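Local structure of leucine-rich repeat protein (Bacteroides thetaiotaomicron, 4ECN) at residues 231-243 with 258-272. The protein is of unknown function but is probably an extracellular, membrane-associated protein whose leucine-rich repeats may bind other proteins. Sequence-based numbering, arbitrary orientation.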
loop_
_atom_site.group_PDB
_atom_site.type_symbol
_atom_site.label_atom_id
_atom_site.label_comp_id
_atom_site.label_asym_id
_atom_site.label_seq_id
_atom_site.Cartn_x
_atom_site.Cartn_y
_atom_site.Cartn_z
ATOM N N ARG A 231 10.292 15.403 -38.802
ATOM C CA ARG A 231 9.995 16.631 -38.061
ATOM C C ARG A 231 10.634 16.518 -36.680
ATOM O O ARG A 231 10.219 15.678 -35.887
ATOM C CB ARG A 231 8.482 16.866 -37.985
ATOM C CG ARG A 231 8.109 18.234 -37.473
ATOM C CD ARG A 231 6.623 18.356 -37.232
ATOM N NE ARG A 231 5.833 18.378 -38.467
ATOM C CZ ARG A 231 4.513 18.563 -38.503
ATOM N NH1 ARG A 231 3.823 18.730 -37.373
ATOM N NH2 ARG A 231 3.872 18.587 -39.664
ATOM N N SER A 232 11.666 17.329 -36.409
ATOM C CA SER A 232 12.426 17.279 -35.157
ATOM C C SER A 232 12.182 18.501 -34.253
ATOM O O SER A 232 12.060 19.622 -34.741
ATOM C CB SER A 232 13.917 17.183 -35.455
ATOM O OG SER A 232 14.197 16.058 -36.268
ATOM N N GLU A 233 12.167 18.259 -32.928
ATOM C CA GLU A 233 11.983 19.244 -31.862
ATOM C C GLU A 233 13.168 20.217 -31.806
ATOM O O GLU A 233 14.319 19.778 -31.828
ATOM C CB GLU A 233 11.857 18.487 -30.541
ATOM C CG GLU A 233 10.951 19.109 -29.499
ATOM C CD GLU A 233 10.199 18.071 -28.685
ATOM O OE1 GLU A 233 10.797 17.029 -28.330
ATOM O OE2 GLU A 233 9.002 18.301 -28.398
ATOM N N LEU A 234 12.901 21.530 -31.760
ATOM C CA LEU A 234 13.968 22.532 -31.704
ATOM C C LEU A 234 14.170 23.010 -30.263
ATOM O O LEU A 234 15.308 23.036 -29.792
ATOM C CB LEU A 234 13.665 23.706 -32.636
ATOM C CG LEU A 234 13.777 23.400 -34.128
ATOM C CD1 LEU A 234 13.227 24.527 -34.964
ATOM C CD2 LEU A 234 15.211 23.162 -34.516
ATOM N N GLU A 235 13.065 23.352 -29.560
ATOM C CA GLU A 235 13.035 23.795 -28.163
ATOM C C GLU A 235 11.604 23.810 -27.623
ATOM O O GLU A 235 10.643 23.848 -28.389
ATOM C CB GLU A 235 13.667 25.195 -27.976
ATOM C CG GLU A 235 12.804 26.349 -28.462
ATOM C CD GLU A 235 13.317 27.739 -28.151
ATOM O OE1 GLU A 235 14.048 27.900 -27.148
ATOM O OE2 GLU A 235 12.944 28.680 -28.889
ATOM N N THR A 236 11.481 23.842 -26.305
ATOM C CA THR A 236 10.210 23.945 -25.610
ATOM C C THR A 236 10.431 24.982 -24.536
ATOM O O THR A 236 11.405 24.886 -23.780
ATOM C CB THR A 236 9.701 22.575 -25.089
ATOM O OG1 THR A 236 9.638 21.639 -26.161
ATOM C CG2 THR A 236 8.323 22.667 -24.501
ATOM N N GLN A 237 9.592 26.013 -24.507
ATOM C CA GLN A 237 9.762 27.053 -23.506
ATOM C C GLN A 237 8.454 27.464 -22.877
ATOM O O GLN A 237 7.424 27.497 -23.554
ATOM C CB GLN A 237 10.411 28.307 -24.118
ATOM C CG GLN A 237 11.794 28.141 -24.741
ATOM C CD GLN A 237 12.919 27.798 -23.803
ATOM O OE1 GLN A 237 12.910 28.119 -22.614
ATOM N NE2 GLN A 237 13.965 27.207 -24.358
ATOM N N SER A 238 8.508 27.800 -21.576
ATOM C CA SER A 238 7.411 28.426 -20.847
ATOM C C SER A 238 7.645 29.917 -20.969
ATOM O O SER A 238 8.750 30.401 -20.671
ATOM C CB SER A 238 7.323 27.955 -19.400
ATOM O OG SER A 238 6.103 28.404 -18.828
ATOM N N VAL A 239 6.671 30.625 -21.539
ATOM C CA VAL A 239 6.799 32.050 -21.801
ATOM C C VAL A 239 5.540 32.802 -21.344
ATOM O O VAL A 239 4.623 32.218 -20.758
ATOM C CB VAL A 239 7.079 32.301 -23.318
ATOM C CG1 VAL A 239 8.473 31.824 -23.727
ATOM C CG2 VAL A 239 6.001 31.688 -24.210
ATOM N N ARG A 240 5.538 34.120 -21.610
ATOM C CA ARG A 240 4.469 35.091 -21.408
ATOM C C ARG A 240 4.521 36.071 -22.572
ATOM O O ARG A 240 5.218 37.083 -22.521
ATOM C CB ARG A 240 4.560 35.799 -20.040
ATOM C CG ARG A 240 4.084 34.978 -18.839
ATOM C CD ARG A 240 2.591 34.660 -18.903
ATOM N NE ARG A 240 2.086 34.042 -17.676
ATOM C CZ ARG A 240 2.199 32.749 -17.382
ATOM N NH1 ARG A 240 2.844 31.925 -18.202
ATOM N NH2 ARG A 240 1.690 32.274 -16.251
ATOM N N GLY A 241 3.857 35.696 -23.652
ATOM C CA GLY A 241 3.756 36.509 -24.848
ATOM C C GLY A 241 2.872 37.703 -24.582
ATOM O O GLY A 241 2.063 37.695 -23.650
ATOM N N GLU A 242 3.049 38.752 -25.384
ATOM C CA GLU A 242 2.279 39.989 -25.278
ATOM C C GLU A 242 0.789 39.686 -25.468
ATOM O O GLU A 242 0.420 38.911 -26.349
ATOM C CB GLU A 242 2.784 41.023 -26.286
ATOM C CG GLU A 242 4.122 41.617 -25.892
ATOM C CD GLU A 242 4.054 42.512 -24.672
ATOM O OE1 GLU A 242 3.421 43.591 -24.754
ATOM O OE2 GLU A 242 4.633 42.127 -23.630
ATOM N N SER A 243 -0.041 40.254 -24.577
ATOM C CA SER A 243 -1.489 40.061 -24.502
ATOM C C SER A 243 -2.185 40.452 -25.792
ATOM O O SER A 243 -1.887 41.492 -26.370
ATOM C CB SER A 243 -2.074 40.871 -23.354
ATOM O OG SER A 243 -1.131 40.983 -22.298
ATOM N N PRO A 258 6.789 34.658 -28.419
ATOM C CA PRO A 258 8.177 35.098 -28.172
ATOM C C PRO A 258 9.215 33.958 -28.194
ATOM O O PRO A 258 9.477 33.317 -27.167
ATOM C CB PRO A 258 8.095 35.717 -26.770
ATOM C CG PRO A 258 7.000 35.000 -26.107
ATOM C CD PRO A 258 5.993 34.682 -27.176
ATOM N N ILE A 259 9.869 33.774 -29.352
ATOM C CA ILE A 259 10.876 32.731 -29.546
ATOM C C ILE A 259 12.146 33.116 -28.771
ATOM O O ILE A 259 12.590 34.254 -28.855
ATOM C CB ILE A 259 11.135 32.499 -31.055
ATOM C CG1 ILE A 259 9.820 32.129 -31.805
ATOM C CG2 ILE A 259 12.247 31.458 -31.303
ATOM C CD1 ILE A 259 9.053 30.882 -31.314
ATOM N N GLN A 260 12.703 32.165 -27.998
ATOM C CA GLN A 260 13.862 32.379 -27.128
ATOM C C GLN A 260 15.193 31.942 -27.740
ATOM O O GLN A 260 16.226 32.545 -27.412
ATOM C CB GLN A 260 13.677 31.601 -25.812
ATOM C CG GLN A 260 12.438 31.980 -25.010
ATOM C CD GLN A 260 12.428 33.421 -24.567
ATOM O OE1 GLN A 260 13.378 33.917 -23.943
ATOM N NE2 GLN A 260 11.328 34.107 -24.852
ATOM N N LEU A 261 15.172 30.861 -28.568
ATOM C CA LEU A 261 16.338 30.223 -29.205
ATOM C C LEU A 261 17.313 29.798 -28.117
ATOM O O LEU A 261 18.475 30.218 -28.104
ATOM C CB LEU A 261 17.027 31.134 -30.242
ATOM C CG LEU A 261 16.166 31.727 -31.348
ATOM C CD1 LEU A 261 16.854 32.920 -31.981
ATOM C CD2 LEU A 261 15.800 30.700 -32.387
ATOM N N LYS A 262 16.800 29.045 -27.145
ATOM C CA LYS A 262 17.593 28.589 -26.010
ATOM C C LYS A 262 17.516 27.065 -25.857
ATOM O O LYS A 262 16.812 26.371 -26.602
ATOM C CB LYS A 262 17.123 29.269 -24.704
ATOM C CG LYS A 262 17.208 30.782 -24.662
ATOM C CD LYS A 262 16.615 31.294 -23.353
ATOM C CE LYS A 262 16.512 32.800 -23.285
ATOM N NZ LYS A 262 15.799 33.251 -22.058
ATOM N N GLU A 263 18.266 26.548 -24.884
ATOM C CA GLU A 263 18.248 25.139 -24.560
ATOM C C GLU A 263 17.031 24.909 -23.689
ATOM O O GLU A 263 16.727 25.761 -22.853
ATOM C CB GLU A 263 19.570 24.755 -23.876
ATOM C CG GLU A 263 19.951 23.286 -24.003
ATOM C CD GLU A 263 21.437 23.031 -23.807
ATOM O OE1 GLU A 263 21.917 23.151 -22.656
ATOM O OE2 GLU A 263 22.126 22.734 -24.811
ATOM N N THR A 264 16.290 23.812 -23.924
ATOM C CA THR A 264 15.099 23.484 -23.138
ATOM C C THR A 264 15.557 23.170 -21.745
ATOM O O THR A 264 16.507 22.393 -21.581
ATOM C CB THR A 264 14.338 22.341 -23.788
ATOM O OG1 THR A 264 14.039 22.743 -25.106
ATOM C CG2 THR A 264 13.035 21.994 -23.059
ATOM N N ALA A 265 14.939 23.807 -20.744
ATOM C CA ALA A 265 15.365 23.563 -19.368
ATOM C C ALA A 265 15.030 22.126 -18.921
ATOM O O ALA A 265 13.999 21.552 -19.295
ATOM C CB ALA A 265 14.735 24.565 -18.425
ATOM N N GLU A 266 15.931 21.568 -18.107
ATOM C CA GLU A 266 15.876 20.227 -17.555
ATOM C C GLU A 266 14.569 19.967 -16.828
ATOM O O GLU A 266 14.039 18.856 -16.955
ATOM C CB GLU A 266 17.058 20.006 -16.613
ATOM C CG GLU A 266 18.369 19.819 -17.363
ATOM C CD GLU A 266 18.447 18.506 -18.118
ATOM O OE1 GLU A 266 18.564 17.447 -17.454
ATOM O OE2 GLU A 266 18.390 18.537 -19.370
ATOM N N TYR A 267 14.005 20.979 -16.127
ATOM C CA TYR A 267 12.735 20.765 -15.422
ATOM C C TYR A 267 11.607 20.625 -16.438
ATOM O O TYR A 267 10.713 19.814 -16.212
ATOM C CB TYR A 267 12.436 21.859 -14.393
ATOM C CG TYR A 267 11.878 23.160 -14.922
ATOM C CD1 TYR A 267 10.501 23.378 -14.981
ATOM C CD2 TYR A 267 12.719 24.225 -15.236
ATOM C CE1 TYR A 267 9.976 24.609 -15.377
ATOM C CE2 TYR A 267 12.205 25.458 -15.649
ATOM C CZ TYR A 267 10.831 25.642 -15.731
ATOM O OH TYR A 267 10.324 26.847 -16.164
ATOM N N ILE A 268 11.689 21.353 -17.586
ATOM C CA ILE A 268 10.703 21.258 -18.671
ATOM C C ILE A 268 10.855 19.899 -19.345
ATOM O O ILE A 268 9.845 19.298 -19.712
ATOM C CB ILE A 268 10.813 22.418 -19.680
ATOM C CG1 ILE A 268 10.490 23.794 -19.009
ATOM C CG2 ILE A 268 9.963 22.155 -20.929
ATOM C CD1 ILE A 268 8.991 24.104 -18.598
ATOM N N LYS A 269 12.105 19.394 -19.465
ATOM C CA LYS A 269 12.361 18.077 -20.040
ATOM C C LYS A 269 11.707 17.015 -19.154
ATOM O O LYS A 269 11.035 16.118 -19.666
ATOM C CB LYS A 269 13.858 17.829 -20.214
ATOM C CG LYS A 269 14.511 18.571 -21.381
ATOM C CD LYS A 269 15.894 17.963 -21.657
ATOM C CE LYS A 269 16.501 18.364 -22.974
ATOM N NZ LYS A 269 17.546 17.394 -23.406
ATOM N N ASP A 270 11.822 17.180 -17.819
ATOM C CA ASP A 270 11.186 16.333 -16.808
ATOM C C ASP A 270 9.657 16.292 -16.955
ATOM O O ASP A 270 9.058 15.221 -16.878
ATOM C CB ASP A 270 11.525 16.841 -15.395
ATOM C CG ASP A 270 12.904 16.526 -14.845
ATOM O OD1 ASP A 270 13.799 16.166 -15.643
ATOM O OD2 ASP A 270 13.092 16.659 -13.613
ATOM N N TYR A 271 9.023 17.457 -17.156
ATOM C CA TYR A 271 7.569 17.536 -17.249
ATOM C C TYR A 271 7.082 16.896 -18.514
ATOM O O TYR A 271 6.002 16.315 -18.520
ATOM C CB TYR A 271 7.074 18.979 -17.162
ATOM C CG TYR A 271 7.414 19.708 -15.874
ATOM C CD1 TYR A 271 7.934 19.026 -14.773
ATOM C CD2 TYR A 271 7.197 21.077 -15.748
ATOM C CE1 TYR A 271 8.300 19.697 -13.612
ATOM C CE2 TYR A 271 7.505 21.751 -14.564
ATOM C CZ TYR A 271 8.052 21.053 -13.496
ATOM O OH TYR A 271 8.382 21.707 -12.339
ATOM N N LYS A 272 7.886 16.936 -19.567
ATOM C CA LYS A 272 7.500 16.318 -20.830
ATOM C C LYS A 272 7.621 14.807 -20.726
ATOM O O LYS A 272 6.780 14.100 -21.277
ATOM C CB LYS A 272 8.324 16.862 -21.981
ATOM C CG LYS A 272 7.966 18.309 -22.329
ATOM C CD LYS A 272 8.173 18.611 -23.806
ATOM C CE LYS A 272 9.595 18.455 -24.308
ATOM N NZ LYS A 272 9.678 18.796 -25.740
#
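The carboxylate of E235 grips the backbone of the linker that leaves strand 251-259. This linker joins the second DUF4458 beta domain, assigned to the transthyretin clan, to helix 266-280, within the region assigned to the leucine-rich repeat family. Strand segment 231-238 and helix segment 266-272 run at 96° to each other. E235 OE1 accepts K262 N at 3.0 Å, and E235 OE2 accepts L261 N at 3.1 Å. The K262 bond is nearly straight but comes from above the carboxylate plane; L261 N arrives on the syn side, tilted out of that plane. Q237 NE2 bonds E235 OE1 from the opposite face, 2.9 Å away, and reaches E263 O more weakly. The E235 side chain gets there with CG between the backbone N and carbonyl carbon (chi1 75°) and an extended chain beyond. Y221 OH and Y150 OH also bond OE2, so at least five donors fix this buried group and would be expected to stabilise its negative charge.

Further along, T264 OG1 accepts T236 N at 3.0 Å. The I268 CG2 methyl packs on T236 CG2. Within the strand, Q237 CG lies against Q260 CG, the two side chains crossing. Q260 NE2 is held by P258 O and by E140. Just past the end of the strand, V239 CB packs on P258 CG of the proline ring at 3.9 Å.

The helix adds its own tie to the strand. K272 bends at chi3 (-61°) and brings NZ between two strand residues. K272 NZ bonds T236 OG1 at 2.9 Å. In a salt bridge, K272 NZ also meets E233 OE2 at 2.8 Å from above the carboxylate plane.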